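Local coordinates for protein lysine-sensitive aspartokinase 3 (Escherichia coli, PDB 2J0W) that phosphorylates L-aspartate with ATP to give 4-phospho-L-aspartate, opening lysine biosynthesis, and is feedback-inhibited by lysine, at residues 147-157 / 188-197. Sequence-based numbering, arbitrary orientation.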
ATOM      1  N   ARG A 147     -25.797 -22.128   9.148  1.00 39.51           N
ATOM      2  CA  ARG A 147     -25.371 -22.621   7.837  1.00 34.28           C
ATOM      3  C   ARG A 147     -24.164 -21.856   7.340  1.00 37.54           C
ATOM      4  O   ARG A 147     -24.138 -20.626   7.407  1.00 42.84           O
ATOM      5  CB  ARG A 147     -26.471 -22.462   6.806  1.00 33.94           C
ATOM      6  CG  ARG A 147     -26.148 -23.150   5.484  1.00 38.46           C
ATOM      7  CD  ARG A 147     -26.957 -24.417   5.374  1.00 51.73           C
ATOM      8  NE  ARG A 147     -26.875 -25.178   6.618  1.00 64.85           N
ATOM      9  CZ  ARG A 147     -27.828 -25.995   7.052  1.00 68.42           C
ATOM     10  NH1 ARG A 147     -28.938 -26.157   6.337  1.00 63.85           N
ATOM     11  NH2 ARG A 147     -27.677 -26.642   8.201  1.00 62.48           N
ATOM     12  N   THR A 148     -23.163 -22.572   6.825  1.00 38.41           N
ATOM     13  CA  THR A 148     -21.959 -21.920   6.304  1.00 34.16           C
ATOM     14  C   THR A 148     -21.590 -22.542   4.970  1.00 29.35           C
ATOM     15  O   THR A 148     -22.231 -23.471   4.521  1.00 32.01           O
ATOM     16  CB  THR A 148     -20.745 -22.089   7.265  1.00 43.07           C
ATOM     17  OG1 THR A 148     -20.248 -23.436   7.195  1.00 40.08           O
ATOM     18  CG2 THR A 148     -21.158 -21.782   8.703  1.00 34.40           C
ATOM     19  N   ASN A 149     -20.558 -22.019   4.332  1.00 32.21           N
ATOM     20  CA  ASN A 149     -20.096 -22.572   3.075  1.00 37.43           C
ATOM     21  C   ASN A 149     -19.343 -23.860   3.420  1.00 42.31           C
ATOM     22  O   ASN A 149     -19.411 -24.344   4.549  1.00 39.59           O
ATOM     23  CB  ASN A 149     -19.131 -21.603   2.399  1.00 40.50           C
ATOM     24  CG  ASN A 149     -18.006 -21.187   3.317  1.00 47.23           C
ATOM     25  OD1 ASN A 149     -17.654 -21.907   4.253  1.00 61.89           O
ATOM     26  ND2 ASN A 149     -17.426 -20.027   3.051  1.00 53.57           N
ATOM     27  N   ASP A 150     -18.587 -24.376   2.456  1.00 47.18           N
ATOM     28  CA  ASP A 150     -17.827 -25.608   2.642  1.00 49.14           C
ATOM     29  C   ASP A 150     -16.343 -25.382   2.912  1.00 49.85           C
ATOM     30  O   ASP A 150     -15.540 -26.318   2.799  1.00 52.63           O
ATOM     31  CB  ASP A 150     -17.996 -26.506   1.415  1.00 50.43           C
ATOM     32  CG  ASP A 150     -17.475 -25.863   0.140  1.00 55.19           C
ATOM     33  OD1 ASP A 150     -17.918 -26.281  -0.955  1.00 68.96           O
ATOM     34  OD2 ASP A 150     -16.620 -24.950   0.225  1.00 44.62           O
ATOM     35  N   ARG A 151     -15.976 -24.149   3.258  1.00 46.31           N
ATOM     36  CA  ARG A 151     -14.581 -23.824   3.556  1.00 45.80           C
ATOM     37  C   ARG A 151     -14.251 -24.303   4.976  1.00 47.84           C
ATOM     38  O   ARG A 151     -14.357 -23.528   5.928  1.00 47.35           O
ATOM     39  CB  ARG A 151     -14.350 -22.311   3.470  1.00 44.20           C
ATOM     40  CG  ARG A 151     -12.896 -21.936   3.697  1.00 52.87           C
ATOM     41  CD  ARG A 151     -12.632 -20.474   3.464  1.00 78.37           C
ATOM     42  NE  ARG A 151     -11.200 -20.180   3.472  1.00106.12           N
ATOM     43  CZ  ARG A 151     -10.300 -20.779   2.693  1.00121.84           C
ATOM     44  NH1 ARG A 151     -10.671 -21.721   1.835  1.00131.22           N
ATOM     45  NH2 ARG A 151      -9.024 -20.421   2.757  1.00125.76           N
ATOM     46  N   PHE A 152     -13.849 -25.566   5.123  1.00 45.42           N
ATOM     47  CA  PHE A 152     -13.562 -26.109   6.451  1.00 45.17           C
ATOM     48  C   PHE A 152     -12.350 -25.488   7.149  1.00 44.63           C
ATOM     49  O   PHE A 152     -11.348 -25.172   6.512  1.00 38.70           O
ATOM     50  CB  PHE A 152     -13.392 -27.629   6.384  1.00 46.29           C
ATOM     51  CG  PHE A 152     -14.611 -28.356   5.885  1.00 45.56           C
ATOM     52  CD1 PHE A 152     -14.766 -28.640   4.526  1.00 37.86           C
ATOM     53  CD2 PHE A 152     -15.604 -28.760   6.773  1.00 46.15           C
ATOM     54  CE1 PHE A 152     -15.898 -29.321   4.061  1.00 45.31           C
ATOM     55  CE2 PHE A 152     -16.742 -29.442   6.326  1.00 41.59           C
ATOM     56  CZ  PHE A 152     -16.895 -29.726   4.963  1.00 35.36           C
ATOM     57  N   GLY A 153     -12.456 -25.317   8.467  1.00 45.50           N
ATOM     58  CA  GLY A 153     -11.375 -24.721   9.233  1.00 47.62           C
ATOM     59  C   GLY A 153     -11.681 -23.273   9.573  1.00 45.63           C
ATOM     60  O   GLY A 153     -11.245 -22.750  10.602  1.00 42.22           O
ATOM     61  N   ARG A 154     -12.426 -22.623   8.684  1.00 41.76           N
ATOM     62  CA  ARG A 154     -12.824 -21.241   8.873  1.00 43.24           C
ATOM     63  C   ARG A 154     -13.971 -20.955   7.923  1.00 42.62           C
ATOM     64  O   ARG A 154     -13.871 -20.107   7.039  1.00 43.34           O
ATOM     65  CB  ARG A 154     -11.643 -20.301   8.623  1.00 38.85           C
ATOM     66  CG  ARG A 154     -10.966 -20.501   7.300  1.00 53.80           C
ATOM     67  CD  ARG A 154      -9.648 -19.751   7.277  1.00 67.98           C
ATOM     68  NE  ARG A 154      -9.205 -19.450   5.919  1.00 72.67           N
ATOM     69  CZ  ARG A 154      -8.038 -18.888   5.623  1.00 81.03           C
ATOM     70  NH1 ARG A 154      -7.184 -18.568   6.593  1.00 77.89           N
ATOM     71  NH2 ARG A 154      -7.732 -18.631   4.356  1.00 79.60           N
ATOM     72  N   ALA A 155     -15.055 -21.698   8.114  1.00 43.38           N
ATOM     73  CA  ALA A 155     -16.250 -21.575   7.294  1.00 46.98           C
ATOM     74  C   ALA A 155     -16.842 -20.185   7.423  1.00 51.19           C
ATOM     75  O   ALA A 155     -16.726 -19.547   8.455  1.00 52.76           O
ATOM     76  CB  ALA A 155     -17.280 -22.620   7.711  1.00 48.01           C
ATOM     77  N   GLU A 156     -17.486 -19.721   6.364  1.00 55.60           N
ATOM     78  CA  GLU A 156     -18.085 -18.401   6.368  1.00 59.11           C
ATOM     79  C   GLU A 156     -19.604 -18.521   6.406  1.00 59.66           C
ATOM     80  O   GLU A 156     -20.210 -19.224   5.590  1.00 58.82           O
ATOM     81  CB  GLU A 156     -17.647 -17.638   5.128  1.00 64.93           C
ATOM     82  CG  GLU A 156     -16.143 -17.454   5.043  1.00 79.21           C
ATOM     83  CD  GLU A 156     -15.684 -17.095   3.642  1.00 87.29           C
ATOM     84  OE1 GLU A 156     -16.418 -16.340   2.963  1.00 89.45           O
ATOM     85  OE2 GLU A 156     -14.593 -17.556   3.228  1.00 85.86           O
ATOM     86  N   PRO A 157     -20.237 -17.825   7.362  1.00 55.35           N
ATOM     87  CA  PRO A 157     -21.691 -17.831   7.550  1.00 53.78           C
ATOM     88  C   PRO A 157     -22.536 -17.298   6.410  1.00 50.51           C
ATOM     89  O   PRO A 157     -22.185 -16.317   5.779  1.00 47.83           O
ATOM     90  CB  PRO A 157     -21.879 -17.016   8.833  1.00 52.66           C
ATOM     91  CG  PRO A 157     -20.720 -16.074   8.810  1.00 58.10           C
ATOM     92  CD  PRO A 157     -19.579 -16.960   8.357  1.00 47.34           C
ATOM     93  N   GLU A 188     -22.443 -27.312   6.731  1.00 48.18           N
ATOM     94  CA  GLU A 188     -22.458 -26.854   5.354  1.00 50.66           C
ATOM     95  C   GLU A 188     -23.707 -27.367   4.600  1.00 56.16           C
ATOM     96  O   GLU A 188     -24.623 -27.930   5.208  1.00 56.46           O
ATOM     97  CB  GLU A 188     -21.130 -27.252   4.696  1.00 41.54           C
ATOM     98  CG  GLU A 188     -21.211 -27.733   3.289  1.00 55.97           C
ATOM     99  CD  GLU A 188     -21.375 -29.226   3.218  1.00 56.13           C
ATOM    100  OE1 GLU A 188     -22.210 -29.778   3.972  1.00 51.88           O
ATOM    101  OE2 GLU A 188     -20.662 -29.843   2.400  1.00 68.83           O
ATOM    102  N   ASN A 189     -23.776 -27.135   3.296  1.00 55.91           N
ATOM    103  CA  ASN A 189     -24.930 -27.567   2.530  1.00 58.36           C
ATOM    104  C   ASN A 189     -25.228 -29.062   2.595  1.00 57.78           C
ATOM    105  O   ASN A 189     -26.372 -29.461   2.783  1.00 58.54           O
ATOM    106  CB  ASN A 189     -24.769 -27.137   1.073  1.00 66.73           C
ATOM    107  CG  ASN A 189     -25.774 -26.085   0.669  1.00 69.01           C
ATOM    108  OD1 ASN A 189     -26.981 -26.322   0.714  1.00 71.48           O
ATOM    109  ND2 ASN A 189     -25.286 -24.914   0.277  1.00 73.45           N
ATOM    110  N   LYS A 190     -24.204 -29.890   2.447  1.00 57.45           N
ATOM    111  CA  LYS A 190     -24.400 -31.335   2.470  1.00 56.60           C
ATOM    112  C   LYS A 190     -24.295 -31.977   3.858  1.00 55.60           C
ATOM    113  O   LYS A 190     -23.784 -33.092   4.002  1.00 52.46           O
ATOM    114  CB  LYS A 190     -23.420 -31.995   1.502  1.00 58.39           C
ATOM    115  CG  LYS A 190     -23.501 -31.416   0.097  1.00 69.00           C
ATOM    116  CD  LYS A 190     -22.456 -32.012  -0.843  1.00 87.70           C
ATOM    117  CE  LYS A 190     -22.651 -31.509  -2.277  1.00 94.28           C
ATOM    118  NZ  LYS A 190     -21.616 -32.024  -3.226  1.00 90.69           N
ATOM    119  N   GLY A 191     -24.774 -31.249   4.868  1.00 54.06           N
ATOM    120  CA  GLY A 191     -24.803 -31.737   6.243  1.00 51.84           C
ATOM    121  C   GLY A 191     -23.523 -31.905   7.043  1.00 50.71           C
ATOM    122  O   GLY A 191     -23.579 -32.140   8.251  1.00 45.48           O
ATOM    123  N   ARG A 192     -22.374 -31.804   6.380  1.00 52.07           N
ATOM    124  CA  ARG A 192     -21.079 -31.949   7.042  1.00 48.33           C
ATOM    125  C   ARG A 192     -20.841 -30.813   8.026  1.00 47.67           C
ATOM    126  O   ARG A 192     -21.262 -29.680   7.786  1.00 47.99           O
ATOM    127  CB  ARG A 192     -19.974 -31.975   5.995  1.00 46.67           C
ATOM    128  CG  ARG A 192     -20.165 -33.099   4.996  1.00 46.18           C
ATOM    129  CD  ARG A 192     -19.004 -33.228   4.047  1.00 44.87           C
ATOM    130  NE  ARG A 192     -18.986 -32.183   3.033  1.00 51.11           N
ATOM    131  CZ  ARG A 192     -17.974 -31.997   2.190  1.00 54.80           C
ATOM    132  NH1 ARG A 192     -16.910 -32.788   2.255  1.00 53.53           N
ATOM    133  NH2 ARG A 192     -18.028 -31.034   1.280  1.00 56.27           N
ATOM    134  N   THR A 193     -20.170 -31.122   9.133  1.00 46.37           N
ATOM    135  CA  THR A 193     -19.892 -30.131  10.165  1.00 41.21           C
ATOM    136  C   THR A 193     -18.731 -29.216   9.810  1.00 43.63           C
ATOM    137  O   THR A 193     -17.723 -29.655   9.257  1.00 44.69           O
ATOM    138  CB  THR A 193     -19.572 -30.794  11.523  1.00 42.75           C
ATOM    139  OG1 THR A 193     -20.591 -31.749  11.849  1.00 46.89           O
ATOM    140  CG2 THR A 193     -19.542 -29.738  12.630  1.00 41.34           C
ATOM    141  N   THR A 194     -18.884 -27.933  10.136  1.00 44.77           N
ATOM    142  CA  THR A 194     -17.849 -26.929   9.883  1.00 40.96           C
ATOM    143  C   THR A 194     -17.575 -26.148  11.153  1.00 37.60           C
ATOM    144  O   THR A 194     -18.331 -26.242  12.121  1.00 40.96           O
ATOM    145  CB  THR A 194     -18.311 -25.915   8.843  1.00 40.45           C
ATOM    146  OG1 THR A 194     -19.537 -25.315   9.295  1.00 34.28           O
ATOM    147  CG2 THR A 194     -18.523 -26.594   7.485  1.00 32.83           C
ATOM    148  N   THR A 195     -16.491 -25.381  11.154  1.00 33.88           N
ATOM    149  CA  THR A 195     -16.170 -24.527  12.298  1.00 38.40           C
ATOM    150  C   THR A 195     -15.856 -23.155  11.710  1.00 42.90           C
ATOM    151  O   THR A 195     -15.455 -23.065  10.547  1.00 44.50           O
ATOM    152  CB  THR A 195     -14.958 -25.032  13.089  1.00 37.29           C
ATOM    153  OG1 THR A 195     -13.783 -25.025  12.257  1.00 31.67           O
ATOM    154  CG2 THR A 195     -15.224 -26.428  13.597  1.00 34.44           C
ATOM    155  N   LEU A 196     -16.046 -22.094  12.490  1.00 42.46           N
ATOM    156  CA  LEU A 196     -15.803 -20.730  12.007  1.00 38.86           C
ATOM    157  C   LEU A 196     -14.354 -20.255  12.163  1.00 39.16           C
ATOM    158  O   LEU A 196     -14.014 -19.152  11.737  1.00 40.88           O
ATOM    159  CB  LEU A 196     -16.735 -19.758  12.733  1.00 32.29           C
ATOM    160  CG  LEU A 196     -18.209 -20.171  12.667  1.00 41.99           C
ATOM    161  CD1 LEU A 196     -18.982 -19.559  13.830  1.00 33.72           C
ATOM    162  CD2 LEU A 196     -18.805 -19.766  11.312  1.00 30.94           C
ATOM    163  N   GLY A 197     -13.494 -21.081  12.753  1.00 33.84           N
ATOM    164  CA  GLY A 197     -12.114 -20.665  12.938  1.00 33.33           C
ATOM    165  C   GLY A 197     -11.881 -20.347  14.404  1.00 39.80           C
ATOM    166  O   GLY A 197     -12.817 -19.942  15.100  1.00 36.36           O
TER
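Ala155 N donates to Thr195 O at 2.8 Å and 156°, the one backbone hydrogen bond that ties the irregular loop 147-157 to the end of strand 193-195, while the chain reverses through a type II turn from Arg151 to Arg154. Beside this bond the Ala155 methyl lies against Thr194 CB, 3.6 Å away. Thr194 OG1 donates to Thr148 OG1 (2.9 Å), which donates in turn to Asn149 O in the carbonyl plane, a short chain of hydrogen bonds among buried threonines. Asn149 OD1 accepts Arg151 N, an Asx turn, and Glu156 N from the opposite face of its amide, so that two bonds join the ends of the loop. Phe152, its CG anti to the carbonyl carbon (chi1 -60°), points CZ at the centre of the Arg192 guanidinium face, 3.7 Å from Arg192 CZ, with the two planes 75° apart. The ring edge also meets Thr193 O, 3.1 Å from Phe152 CE2. Glu188 fixes that guanidinium in place: Glu188 OE2 accepts Arg192 NE at 2.9 Å and Arg192 NH2 at 3.1 Å, and both nitrogens come from the same face of the carboxylate. An alanine in place of Glu188 would probably leave the Arg192 guanidinium without its charge partner and able to swing away from the Phe152 edge. Helix 108-131 borders Phe152 and Thr194 through Asp112, which also binds Thr195 OG1. The pairing thus packs a loop of the amino acid kinase domain against the beta hairpin of strands 185-187 and 193-195, whose far end runs into the aspartate-binding residues Arg198 to Ser201.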